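Local structure of protein F-93 (Sulfolobus virus 1, 1TBX) at residues Ala11-Tyr16 with Lys48-Glu53; Tyr16-Glu21 with Leu75-Leu80; Lys30-Asn33 with Pro37-Thr40; Gly54-Arg59 with Lys65-Thr70. The protein probably acts as a homodimeric winged-helix transcription factor that recognises a palindromic or nearly palindromic DNA target sequence. One frame throughout, in Å; residues are numbered along the deposited sequence.

Contact 1: Ala11-Tyr16 with Lys48-Glu53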
loop_
_atom_site.group_PDB
_atom_site.type_symbol
_atom_site.label_atom_id
_atom_site.label_comp_id
_atom_site.label_asym_id
_atom_site.label_seq_id
_atom_site.Cartn_x
_atom_site.Cartn_y
_atom_site.Cartn_z
ATOM N N ALA A 11 -6.096 3.196 -0.416
ATOM C CA ALA A 11 -4.803 3.754 -0.026
ATOM C C ALA A 11 -4.418 4.967 -0.878
ATOM O O ALA A 11 -4.026 6.002 -0.350
ATOM C CB ALA A 11 -3.717 2.681 -0.058
ATOM N N ILE A 12 -4.518 4.854 -2.198
ATOM C CA ILE A 12 -4.164 5.995 -3.040
ATOM C C ILE A 12 -5.054 7.211 -2.731
ATOM O O ILE A 12 -4.531 8.313 -2.469
ATOM C CB ILE A 12 -4.250 5.624 -4.510
ATOM C CG1 ILE A 12 -3.295 4.469 -4.767
ATOM C CG2 ILE A 12 -3.849 6.792 -5.367
ATOM C CD1 ILE A 12 -3.646 3.650 -5.962
ATOM N N VAL A 13 -6.374 6.994 -2.744
ATOM C CA VAL A 13 -7.357 8.032 -2.574
ATOM C C VAL A 13 -7.079 8.687 -1.241
ATOM O O VAL A 13 -6.949 9.892 -1.154
ATOM C CB VAL A 13 -8.751 7.445 -2.605
ATOM C CG1 VAL A 13 -9.770 8.519 -2.219
ATOM C CG2 VAL A 13 -9.066 6.742 -4.038
ATOM N N LEU A 14 -6.882 7.898 -0.203
ATOM C CA LEU A 14 -6.562 8.474 1.093
ATOM C C LEU A 14 -5.308 9.389 1.085
ATOM O O LEU A 14 -5.332 10.519 1.595
ATOM C CB LEU A 14 -6.422 7.343 2.129
ATOM C CG LEU A 14 -6.563 7.812 3.577
ATOM C CD1 LEU A 14 -7.842 8.615 3.695
ATOM C CD2 LEU A 14 -6.507 6.637 4.580
ATOM N N ALA A 15 -4.216 8.889 0.514
ATOM C CA ALA A 15 -2.958 9.621 0.434
ATOM C C ALA A 15 -3.172 10.934 -0.282
ATOM O O ALA A 15 -2.708 11.970 0.162
ATOM C CB ALA A 15 -1.942 8.809 -0.316
ATOM N N TYR A 16 -3.901 10.896 -1.390
ATOM C CA TYR A 16 -4.085 12.089 -2.200
ATOM C C TYR A 16 -4.923 13.166 -1.528
ATOM O O TYR A 16 -4.774 14.369 -1.812
ATOM C CB TYR A 16 -4.641 11.706 -3.556
ATOM C CG TYR A 16 -3.505 11.329 -4.449
ATOM C CD1 TYR A 16 -2.805 10.110 -4.279
ATOM C CD2 TYR A 16 -3.052 12.228 -5.427
ATOM C CE1 TYR A 16 -1.701 9.800 -5.113
ATOM C CE2 TYR A 16 -1.965 11.930 -6.265
ATOM C CZ TYR A 16 -1.300 10.732 -6.113
ATOM O OH TYR A 16 -0.236 10.509 -6.957
ATOM N N LYS A 48 -16.535 5.385 -0.836
ATOM C CA LYS A 48 -17.527 4.723 0.013
ATOM C C LYS A 48 -16.844 4.086 1.231
ATOM O O LYS A 48 -17.236 4.310 2.383
ATOM C CB LYS A 48 -18.291 3.664 -0.766
ATOM C CG LYS A 48 -19.808 3.631 -0.473
ATOM C CD LYS A 48 -20.302 2.246 -0.056
ATOM C CE LYS A 48 -21.600 1.845 -0.771
ATOM N NZ LYS A 48 -21.913 0.366 -0.626
ATOM N N PHE A 49 -15.788 3.329 0.959
ATOM C CA PHE A 49 -15.152 2.556 1.994
ATOM C C PHE A 49 -14.528 3.474 3.079
ATOM O O PHE A 49 -14.787 3.301 4.261
ATOM C CB PHE A 49 -14.157 1.574 1.354
ATOM C CG PHE A 49 -13.270 0.880 2.335
ATOM C CD1 PHE A 49 -13.687 -0.281 2.968
ATOM C CD2 PHE A 49 -12.003 1.395 2.630
ATOM C CE1 PHE A 49 -12.868 -0.923 3.888
ATOM C CE2 PHE A 49 -11.161 0.741 3.575
ATOM C CZ PHE A 49 -11.595 -0.417 4.194
ATOM N N LEU A 50 -13.750 4.468 2.671
ATOM C CA LEU A 50 -13.073 5.329 3.631
ATOM C C LEU A 50 -14.064 6.138 4.473
ATOM O O LEU A 50 -13.788 6.427 5.649
ATOM C CB LEU A 50 -12.108 6.251 2.921
ATOM C CG LEU A 50 -11.131 5.605 1.929
ATOM C CD1 LEU A 50 -10.502 6.674 0.984
ATOM C CD2 LEU A 50 -10.050 4.839 2.706
ATOM N N ILE A 51 -15.219 6.491 3.891
ATOM C CA ILE A 51 -16.278 7.105 4.669
ATOM C C ILE A 51 -16.804 6.081 5.660
ATOM O O ILE A 51 -16.966 6.397 6.836
ATOM C CB ILE A 51 -17.436 7.618 3.779
ATOM C CG1 ILE A 51 -17.153 9.018 3.268
ATOM C CG2 ILE A 51 -18.723 7.717 4.560
ATOM C CD1 ILE A 51 -17.803 9.314 1.950
ATOM N N GLN A 52 -17.049 4.859 5.199
ATOM C CA GLN A 52 -17.672 3.847 6.048
ATOM C C GLN A 52 -16.787 3.418 7.183
ATOM O O GLN A 52 -17.282 3.102 8.258
ATOM C CB GLN A 52 -18.001 2.600 5.271
ATOM C CG GLN A 52 -19.475 2.343 5.151
ATOM C CD GLN A 52 -19.831 1.950 3.734
ATOM O OE1 GLN A 52 -19.080 1.208 3.082
ATOM N NE2 GLN A 52 -20.943 2.459 3.237
ATOM N N GLU A 53 -15.480 3.373 6.925
ATOM C CA GLU A 53 -14.502 3.001 7.940
ATOM C C GLU A 53 -13.932 4.200 8.694
ATOM O O GLU A 53 -12.968 4.064 9.455
ATOM C CB GLU A 53 -13.387 2.159 7.346
ATOM C CG GLU A 53 -13.855 0.825 6.798
ATOM C CD GLU A 53 -14.599 -0.042 7.800
ATOM O OE1 GLU A 53 -14.098 -0.251 8.926
ATOM O OE2 GLU A 53 -15.685 -0.534 7.435
#

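Contact 2: Tyr16-Glu21 with Leu75-Leu80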
loop_
_atom_site.group_PDB
_atom_site.type_symbol
_atom_site.label_atom_id
_atom_site.label_comp_id
_atom_site.label_asym_id
_atom_site.label_seq_id
_atom_site.Cartn_x
_atom_site.Cartn_y
_atom_site.Cartn_z
ATOM N N TYR A 16 -3.901 10.896 -1.390
ATOM C CA TYR A 16 -4.085 12.089 -2.200
ATOM C C TYR A 16 -4.923 13.166 -1.528
ATOM O O TYR A 16 -4.774 14.369 -1.812
ATOM C CB TYR A 16 -4.641 11.706 -3.556
ATOM C CG TYR A 16 -3.505 11.329 -4.449
ATOM C CD1 TYR A 16 -2.805 10.110 -4.279
ATOM C CD2 TYR A 16 -3.052 12.228 -5.427
ATOM C CE1 TYR A 16 -1.701 9.800 -5.113
ATOM C CE2 TYR A 16 -1.965 11.930 -6.265
ATOM C CZ TYR A 16 -1.300 10.732 -6.113
ATOM O OH TYR A 16 -0.236 10.509 -6.957
ATOM N N LEU A 17 -5.795 12.742 -0.624
ATOM C CA LEU A 17 -6.655 13.686 0.065
ATOM C C LEU A 17 -5.828 14.544 1.042
ATOM O O LEU A 17 -6.135 15.728 1.284
ATOM C CB LEU A 17 -7.759 12.940 0.803
ATOM C CG LEU A 17 -8.808 13.773 1.511
ATOM C CD1 LEU A 17 -9.242 14.891 0.592
ATOM C CD2 LEU A 17 -9.965 12.891 1.882
ATOM N N TYR A 18 -4.780 13.937 1.593
ATOM C CA TYR A 18 -3.981 14.647 2.516
ATOM C C TYR A 18 -3.502 15.908 1.836
ATOM O O TYR A 18 -3.049 15.887 0.695
ATOM C CB TYR A 18 -2.821 13.815 3.055
ATOM C CG TYR A 18 -2.093 14.581 4.152
ATOM C CD1 TYR A 18 -2.550 14.544 5.476
ATOM C CD2 TYR A 18 -0.969 15.386 3.861
ATOM C CE1 TYR A 18 -1.897 15.266 6.498
ATOM C CE2 TYR A 18 -0.287 16.089 4.883
ATOM C CZ TYR A 18 -0.765 16.041 6.203
ATOM O OH TYR A 18 -0.127 16.765 7.230
ATOM N N ASP A 19 -3.639 17.012 2.559
ATOM C CA ASP A 19 -3.337 18.309 2.025
ATOM C C ASP A 19 -4.282 18.826 0.930
ATOM O O ASP A 19 -4.040 19.930 0.391
ATOM C CB ASP A 19 -1.897 18.301 1.444
ATOM C CG ASP A 19 -0.906 19.084 2.302
ATOM O OD1 ASP A 19 -1.350 19.966 3.078
ATOM O OD2 ASP A 19 0.335 18.861 2.276
ATOM N N ASN A 20 -5.307 18.055 0.570
ATOM C CA ASN A 20 -6.292 18.540 -0.381
ATOM C C ASN A 20 -7.665 18.563 0.203
ATOM O O ASN A 20 -8.667 18.441 -0.524
ATOM C CB ASN A 20 -6.281 17.721 -1.658
ATOM C CG ASN A 20 -5.106 18.052 -2.527
ATOM O OD1 ASN A 20 -4.944 17.493 -3.602
ATOM N ND2 ASN A 20 -4.250 18.966 -2.053
ATOM N N GLU A 21 -7.731 18.706 1.521
ATOM C CA GLU A 21 -9.037 18.791 2.136
ATOM C C GLU A 21 -9.815 19.980 1.552
ATOM O O GLU A 21 -9.221 21.014 1.250
ATOM C CB GLU A 21 -8.900 18.842 3.635
ATOM C CG GLU A 21 -8.478 17.502 4.203
ATOM C CD GLU A 21 -8.082 17.628 5.644
ATOM O OE1 GLU A 21 -8.785 18.330 6.387
ATOM O OE2 GLU A 21 -7.034 17.062 6.029
ATOM N N LEU A 75 -3.901 10.968 10.283
ATOM C CA LEU A 75 -2.756 10.202 10.763
ATOM C C LEU A 75 -2.284 9.189 9.739
ATOM O O LEU A 75 -1.115 9.185 9.339
ATOM C CB LEU A 75 -3.085 9.561 12.111
ATOM C CG LEU A 75 -2.980 10.701 13.147
ATOM C CD1 LEU A 75 -3.850 10.531 14.413
ATOM C CD2 LEU A 75 -1.480 11.018 13.472
ATOM N N PHE A 76 -3.199 8.367 9.260
ATOM C CA PHE A 76 -2.861 7.337 8.267
ATOM C C PHE A 76 -2.418 7.890 6.911
ATOM O O PHE A 76 -1.400 7.453 6.368
ATOM C CB PHE A 76 -4.051 6.417 8.063
ATOM C CG PHE A 76 -3.708 5.086 7.463
ATOM C CD1 PHE A 76 -2.409 4.579 7.524
ATOM C CD2 PHE A 76 -4.713 4.314 6.856
ATOM C CE1 PHE A 76 -2.103 3.322 6.944
ATOM C CE2 PHE A 76 -4.427 3.060 6.290
ATOM C CZ PHE A 76 -3.119 2.566 6.332
ATOM N N ALA A 77 -3.190 8.828 6.360
ATOM C CA ALA A 77 -2.864 9.455 5.086
ATOM C C ALA A 77 -1.362 9.847 4.985
ATOM O O ALA A 77 -0.731 9.615 3.952
ATOM C CB ALA A 77 -3.782 10.664 4.841
ATOM N N ILE A 78 -0.795 10.390 6.069
ATOM C CA ILE A 78 0.610 10.846 6.058
ATOM C C ILE A 78 1.559 9.689 5.778
ATOM O O ILE A 78 2.426 9.804 4.902
ATOM C CB ILE A 78 1.003 11.497 7.378
ATOM C CG1 ILE A 78 0.227 12.801 7.614
ATOM C CG2 ILE A 78 2.518 11.698 7.453
ATOM C CD1 ILE A 78 0.156 13.187 9.152
ATOM N N SER A 79 1.396 8.587 6.507
ATOM C CA SER A 79 2.282 7.464 6.307
ATOM C C SER A 79 2.034 6.746 4.975
ATOM O O SER A 79 2.955 6.196 4.386
ATOM C CB SER A 79 2.218 6.496 7.470
ATOM O OG SER A 79 0.900 6.039 7.660
ATOM N N LEU A 80 0.799 6.722 4.498
ATOM C CA LEU A 80 0.552 6.223 3.145
ATOM C C LEU A 80 1.209 7.102 2.072
ATOM O O LEU A 80 1.767 6.572 1.117
ATOM C CB LEU A 80 -0.943 6.104 2.853
ATOM C CG LEU A 80 -1.795 5.032 3.575
ATOM C CD1 LEU A 80 -3.334 5.225 3.338
ATOM C CD2 LEU A 80 -1.327 3.561 3.285
#

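Contact 3: Lys30-Asn33 with Pro37-Thr40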
loop_
_atom_site.group_PDB
_atom_site.type_symbol
_atom_site.label_atom_id
_atom_site.label_comp_id
_atom_site.label_asym_id
_atom_site.label_seq_id
_atom_site.Cartn_x
_atom_site.Cartn_y
_atom_site.Cartn_z
ATOM N N LYS A 30 -10.113 13.264 -10.457
ATOM C CA LYS A 30 -9.265 13.654 -11.581
ATOM C C LYS A 30 -7.783 13.584 -11.241
ATOM O O LYS A 30 -6.967 13.091 -12.015
ATOM C CB LYS A 30 -9.592 15.037 -12.048
ATOM C CG LYS A 30 -10.814 15.071 -12.883
ATOM C CD LYS A 30 -11.344 16.459 -12.889
ATOM C CE LYS A 30 -11.113 17.040 -14.281
ATOM N NZ LYS A 30 -10.877 18.516 -14.276
ATOM N N LYS A 31 -7.451 14.045 -10.062
ATOM C CA LYS A 31 -6.086 14.140 -9.603
ATOM C C LYS A 31 -5.449 12.749 -9.415
ATOM O O LYS A 31 -4.341 12.493 -9.892
ATOM C CB LYS A 31 -6.131 14.837 -8.256
ATOM C CG LYS A 31 -4.859 15.406 -7.799
ATOM C CD LYS A 31 -5.130 16.382 -6.660
ATOM C CE LYS A 31 -5.619 17.720 -7.179
ATOM N NZ LYS A 31 -4.478 18.582 -7.574
ATOM N N VAL A 32 -6.152 11.883 -8.687
ATOM C CA VAL A 32 -5.731 10.525 -8.419
ATOM C C VAL A 32 -5.503 9.859 -9.768
ATOM O O VAL A 32 -4.418 9.312 -10.063
ATOM C CB VAL A 32 -6.807 9.753 -7.583
ATOM C CG1 VAL A 32 -6.645 8.260 -7.671
ATOM C CG2 VAL A 32 -6.744 10.170 -6.111
ATOM N N ASN A 33 -6.519 9.946 -10.613
ATOM C CA ASN A 33 -6.492 9.281 -11.878
ATOM C C ASN A 33 -5.346 9.706 -12.827
ATOM O O ASN A 33 -4.804 8.876 -13.570
ATOM C CB ASN A 33 -7.845 9.437 -12.503
ATOM C CG ASN A 33 -7.906 8.785 -13.818
ATOM O OD1 ASN A 33 -7.923 7.557 -13.918
ATOM N ND2 ASN A 33 -7.863 9.593 -14.864
ATOM N N PRO A 37 -4.081 5.673 -12.682
ATOM C CA PRO A 37 -5.379 5.512 -13.402
ATOM C C PRO A 37 -6.327 4.500 -12.740
ATOM O O PRO A 37 -5.941 3.367 -12.444
ATOM C CB PRO A 37 -4.972 4.983 -14.769
ATOM C CG PRO A 37 -3.578 5.518 -14.941
ATOM C CD PRO A 37 -2.920 5.552 -13.579
HETATM N N MSE A 38 -7.539 4.931 -12.432
HETATM C CA MSE A 38 -8.546 3.984 -12.018
HETATM C C MSE A 38 -9.878 4.419 -12.584
HETATM O O MSE A 38 -10.018 5.531 -13.133
HETATM C CB MSE A 38 -8.570 3.820 -10.508
HETATM C CG MSE A 38 -9.456 4.769 -9.776
HETATM SE SE MSE A 38 -8.755 5.206 -7.998
HETATM C CE MSE A 38 -9.989 4.432 -6.788
ATOM N N SER A 39 -10.866 3.539 -12.504
ATOM C CA SER A 39 -12.160 3.933 -13.017
ATOM C C SER A 39 -12.880 4.704 -11.918
ATOM O O SER A 39 -12.436 4.710 -10.724
ATOM C CB SER A 39 -12.936 2.719 -13.443
ATOM O OG SER A 39 -13.339 1.925 -12.348
ATOM N N THR A 40 -13.967 5.357 -12.320
ATOM C CA THR A 40 -14.859 6.038 -11.390
ATOM C C THR A 40 -15.557 4.992 -10.518
ATOM O O THR A 40 -15.685 5.185 -9.316
ATOM C CB THR A 40 -15.906 6.856 -12.137
ATOM O OG1 THR A 40 -16.666 5.956 -12.972
ATOM C CG2 THR A 40 -15.246 7.904 -13.106
#

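Contact 4: Gly54-Arg59 with Lys65-Thr70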
loop_
_atom_site.group_PDB
_atom_site.type_symbol
_atom_site.label_atom_id
_atom_site.label_comp_id
_atom_site.label_asym_id
_atom_site.label_seq_id
_atom_site.Cartn_x
_atom_site.Cartn_y
_atom_site.Cartn_z
ATOM N N GLY A 54 -14.522 5.372 8.477
ATOM C CA GLY A 54 -14.287 6.510 9.344
ATOM C C GLY A 54 -12.966 7.243 9.185
ATOM O O GLY A 54 -12.493 7.870 10.151
ATOM N N PHE A 55 -12.392 7.159 7.978
ATOM C CA PHE A 55 -11.190 7.885 7.609
ATOM C C PHE A 55 -11.469 9.215 6.926
ATOM O O PHE A 55 -10.644 10.117 7.004
ATOM C CB PHE A 55 -10.390 7.069 6.647
ATOM C CG PHE A 55 -9.882 5.792 7.218
ATOM C CD1 PHE A 55 -10.495 4.587 6.910
ATOM C CD2 PHE A 55 -8.761 5.775 8.033
ATOM C CE1 PHE A 55 -10.015 3.388 7.397
ATOM C CE2 PHE A 55 -8.287 4.567 8.536
ATOM C CZ PHE A 55 -8.923 3.376 8.203
ATOM N N VAL A 56 -12.625 9.340 6.267
ATOM C CA VAL A 56 -12.950 10.500 5.428
ATOM C C VAL A 56 -14.371 10.946 5.711
ATOM O O VAL A 56 -15.242 10.120 6.028
ATOM C CB VAL A 56 -12.849 10.108 3.938
ATOM C CG1 VAL A 56 -13.475 11.129 3.009
ATOM C CG2 VAL A 56 -11.393 9.855 3.544
ATOM N N LYS A 57 -14.610 12.249 5.596
ATOM C CA LYS A 57 -15.967 12.777 5.692
ATOM C C LYS A 57 -16.333 13.465 4.385
ATOM O O LYS A 57 -15.507 14.137 3.795
ATOM C CB LYS A 57 -16.120 13.724 6.894
ATOM C CG LYS A 57 -16.634 13.012 8.173
ATOM C CD LYS A 57 -16.224 13.714 9.518
ATOM C CE LYS A 57 -16.689 12.910 10.791
ATOM N NZ LYS A 57 -17.372 13.721 11.883
ATOM N N GLU A 58 -17.555 13.272 3.908
ATOM C CA GLU A 58 -17.989 14.019 2.749
ATOM C C GLU A 58 -19.122 14.985 3.084
ATOM O O GLU A 58 -20.179 14.540 3.541
ATOM C CB GLU A 58 -18.432 13.079 1.639
ATOM C CG GLU A 58 -18.891 13.799 0.371
ATOM C CD GLU A 58 -19.140 12.826 -0.744
ATOM O OE1 GLU A 58 -18.567 13.014 -1.849
ATOM O OE2 GLU A 58 -19.890 11.851 -0.486
ATOM N N ARG A 59 -18.915 16.289 2.841
ATOM C CA ARG A 59 -19.973 17.310 3.014
ATOM C C ARG A 59 -20.374 18.006 1.710
ATOM O O ARG A 59 -19.544 18.210 0.814
ATOM C CB ARG A 59 -19.568 18.374 4.034
ATOM C CG ARG A 59 -18.994 17.855 5.369
ATOM C CD ARG A 59 -18.580 18.974 6.344
ATOM N NE ARG A 59 -17.147 18.957 6.643
ATOM C CZ ARG A 59 -16.479 19.967 7.213
ATOM N NH1 ARG A 59 -17.109 21.094 7.556
ATOM N NH2 ARG A 59 -15.169 19.845 7.460
ATOM N N LYS A 65 -20.047 18.552 -3.464
ATOM C CA LYS A 65 -19.690 17.555 -2.441
ATOM C C LYS A 65 -18.157 17.501 -2.288
ATOM O O LYS A 65 -17.419 17.236 -3.269
ATOM C CB LYS A 65 -20.212 16.165 -2.823
ATOM C CG LYS A 65 -21.661 15.878 -2.419
ATOM C CD LYS A 65 -22.399 15.031 -3.443
ATOM C CE LYS A 65 -23.902 14.951 -3.135
ATOM N NZ LYS A 65 -24.838 14.816 -4.352
ATOM N N ARG A 66 -17.683 17.734 -1.061
ATOM C CA ARG A 66 -16.249 17.855 -0.773
ATOM C C ARG A 66 -15.807 16.888 0.274
ATOM O O ARG A 66 -16.627 16.415 1.047
ATOM C CB ARG A 66 -15.897 19.264 -0.285
ATOM C CG ARG A 66 -16.329 20.314 -1.276
ATOM C CD ARG A 66 -16.123 21.747 -0.831
ATOM N NE ARG A 66 -16.774 22.631 -1.789
ATOM C CZ ARG A 66 -16.376 22.864 -3.061
ATOM N NH1 ARG A 66 -15.276 22.329 -3.587
ATOM N NH2 ARG A 66 -17.088 23.685 -3.813
ATOM N N LEU A 67 -14.497 16.652 0.317
ATOM C CA LEU A 67 -13.893 15.631 1.152
ATOM C C LEU A 67 -12.975 16.192 2.222
ATOM O O LEU A 67 -12.093 17.034 1.949
ATOM C CB LEU A 67 -13.127 14.614 0.285
ATOM C CG LEU A 67 -14.050 13.959 -0.752
ATOM C CD1 LEU A 67 -13.240 13.167 -1.719
ATOM C CD2 LEU A 67 -15.180 13.091 -0.118
ATOM N N TYR A 68 -13.171 15.723 3.448
ATOM C CA TYR A 68 -12.290 16.100 4.538
ATOM C C TYR A 68 -11.730 14.848 5.133
ATOM O O TYR A 68 -12.253 13.742 4.923
ATOM C CB TYR A 68 -13.010 16.998 5.549
ATOM C CG TYR A 68 -13.555 18.227 4.833
ATOM C CD1 TYR A 68 -14.721 18.125 4.067
ATOM C CD2 TYR A 68 -12.859 19.453 4.830
ATOM C CE1 TYR A 68 -15.215 19.204 3.346
ATOM C CE2 TYR A 68 -13.344 20.552 4.108
ATOM C CZ TYR A 68 -14.538 20.422 3.372
ATOM O OH TYR A 68 -15.096 21.469 2.637
ATOM N N LEU A 69 -10.608 15.022 5.821
ATOM C CA LEU A 69 -9.950 13.918 6.481
ATOM C C LEU A 69 -10.450 13.859 7.882
ATOM O O LEU A 69 -10.959 14.824 8.435
ATOM C CB LEU A 69 -8.440 14.070 6.485
ATOM C CG LEU A 69 -7.764 13.636 5.190
ATOM C CD1 LEU A 69 -6.296 14.031 5.266
ATOM C CD2 LEU A 69 -7.920 12.146 4.978
ATOM N N THR A 70 -10.307 12.693 8.454
ATOM C CA THR A 70 -10.797 12.434 9.760
ATOM C C THR A 70 -9.548 12.468 10.622
ATOM O O THR A 70 -8.436 12.481 10.081
ATOM C CB THR A 70 -11.449 11.094 9.641
ATOM O OG1 THR A 70 -12.787 11.196 10.123
ATOM C CG2 THR A 70 -10.733 9.989 10.421
#

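Contact 1: Ala11-Tyr16 with Lys48-Glu53
Leu50 is the side chain by which helix 40-52 reaches helix 9-17, where Val13 and Leu14 receive it. Leu50 CB stays clear of both, 4.9 Å from Leu14 CD1. From there CG is set opposite the carbonyl carbon, chi1 -50°, which carries the branched end across toward the other helix. Leu50 CG comes no closer than 4.8 Å to Leu14 CD1, so the methyl groups do the touching. Leu50 CD1 goes deepest: it lies 3.8 Å from Val13 CG1 and 4.0 Å from the backbone atom Leu14 N, so the methyl rests against the valine branch and the adjoining helix backbone together. Leu50 CD1 also comes within 4.3 Å of Leu14 CD1. On the other side of the branch, Leu50 CD2 meets Leu14 more loosely, with Leu50 CD2 4.4 Å from Leu14 CD2.

In the winged-helix fold these are the first helix and the helix that follows the turn of the helix-turn-helix unit, the latter being the usual recognition helix of the family; their meeting is part of the hydrophobic core. The Val13 branch that meets Leu50 is CG1, placed anti to the backbone N (chi1 172°). Further along the same chain, Leu14 is covered by Phe76 and Leu80 of helix 71-94, while Val56 of strand 56-61 touches both leucines. Phe6 of the second subunit packs on Ala11, Leu14 and Leu50, which brings this buried cluster of apolar side chains into the dimer interface, and Pro5 of that subunit lies against Phe49.

Contact 2: Tyr16-Glu21 with Leu75-Leu80
Just before Ala77 and Ile78, the two residues that pack against Tyr18, the carbonyl oxygen Phe76 O is gripped by two donors. Leu80 N gives it the regular helical bond, and Ser79 OG reaches back along the helix to Phe76 O at 3.0 Å, tilted 17° from the carbonyl plane. The serine hydroxyl is thereby satisfied within its own helix.

On the other side, helix 9-17 ends at Leu17, Tyr18 being the first residue to leave helical geometry, and a type II beta turn from Leu17 to Asn20, closed by a bond from Asn20 N to Leu17 O, swings the chain away. Tyr18 has its CG anti to the backbone N (chi1 -174°), which sends the ring out across helix 71-94, past Ala77 to Ile78. The base of Tyr18 meets Ala77, CB to CB at 3.7 Å. Farther out, Ile78 lies over one face of the ring: its CG1 is 3.9 Å from the centroid of the Tyr18 ring, a CH-pi contact displaced toward CE1. The terminal methyl CD1 of Ile78 follows the ring outward and comes 4.1 Å from Tyr18 OH.

The contact thus ties the turn that follows the first helix of the winged-helix domain to the long C-terminal helix. That helix also serves the dimer: Phe76 meets Phe6 of the second subunit edge-to-face and its ring also meets that of Tyr87 of that subunit. Leu69 of strand 64-69 packs on Tyr18 as well. Since the two segments meet here through carbon-rich surfaces, dispersion and the CH-pi term, rather than directional polar bonds, hold the tyrosine against the helix.

Contact 3: Lys30-Asn33 with Pro37-Thr40
Asn33 turns its CG anti to the backbone N (chi1 180°), and a chi2 of 72° then presents OD1 to the chain of Pro37 and Met38. Met38, modelled as selenomethionine, has CG in the crowded position between its backbone N and carbonyl carbon (chi1 89°), and further bends in the chain bring SE toward the side chain of Val32. Met38 N donates to Asn33 OD1 at 3.0 Å, meeting a lone pair in the carbonyl plane of the side-chain amide. The bond is noticeably bent at the hydrogen. Met38 O also lies near Asn33 OD1, but both are acceptors; the hydroxyl of Tyr29 is hydrogen-bonded to Met38 O.

Segment 30-33 is the end of the second helix, and 37-40 is the approach to the next, so the contact closes the turn of the helix-turn-helix unit on which the winged-helix fold is built. Ser39 occupies the N-cap of helix 40-52 and caps it through a bond from Thr42 N to Ser39 OG. Pro37, which has no N-H to give, sits beside the carbonyl of Asn33, the last residue of helix 25-33: its CA makes a CH...O contact of 3.4 Å with Asn33 O, and its ring atoms CG and CD are each 3.8 Å from that oxygen.

On the inner side the meeting is apolar. Val32 CG1 touches Met38 SE at 3.7 Å, the two side chains running obliquely past one another. Ile12 and Tyr16 of helix 9-17 cover Val32, while Pro9, Val13, Phe43 and Ala46 surround the selenomethionine.

Contact 4: Gly54-Arg59 with Lys65-Thr70
Val56, Glu58, Leu67 and Leu69 share the packed face of this antiparallel hairpin, whereas Lys57, Arg59, Arg66 and Tyr68 project from the more open one. On the packed side Leu67 CD2 comes 3.7 Å from Glu58 CB and 4.1 Å from Val56 CG1, at the level of the non-hydrogen-bonded pairs Val56-Leu69 and Glu58-Leu67. Leu14 and Leu17 of helix 9-17 cover Val56 and Leu69. The Glu58 chain extends past Leu67, CG anti to the backbone N (chi1 -179°), until its OE1 finds the hydroxyl of Thr25.

Between the faces run the backbone bonds of the hydrogen-bonded pairs: Tyr68 N to Lys57 O at 2.8 Å is nearly straight, as is the reciprocal bond from Lys57 N to Tyr68 O. Arg59 and Arg66 form the second such pair, with the bond from Arg59 N more bent. The hairpin is the wing of the winged-helix fold, an element that in many winged-helix proteins contacts DNA, and that could do so here. At its base Thr70 N binds Phe55 O at 3.0 Å.

On the open side one side-chain pair stands out. The Arg59 guanidinium lies over the Tyr68 ring in a cation-pi contact, CZ 4.0 Å from the ring centroid, with the two planes inclined by 44°. NH2 approaches CG of the ring, while NH1 forms a salt bridge with Glu61. Lys57, by contrast, leads its amine away from the neighbouring strand.

Helix 9-17 joins contacts 1 and 2: Tyr16 belongs to both, their centres are about 10 Å apart, and Leu14 CD2 lies 3.7 Å from Phe76 CD2. Contact 3 adjoins contact 1 through Val13 CG2, 3.7 Å from Met38 CE, so the helix-turn-helix corner and the core are continuous. Where helix 40-52 ends, Leu50 O probably accepts a bond from Phe55 N, linking contact 1 to the wing of contact 4. Contacts 2 and 4 meet through Leu17 CD2, 3.8 Å from Leu69 CD2. Contacts 3 and 4 do not touch, their nearest atoms being about 8 Å apart. Contacts 1, 2 and 4 all reach the second subunit; contact 3 does not.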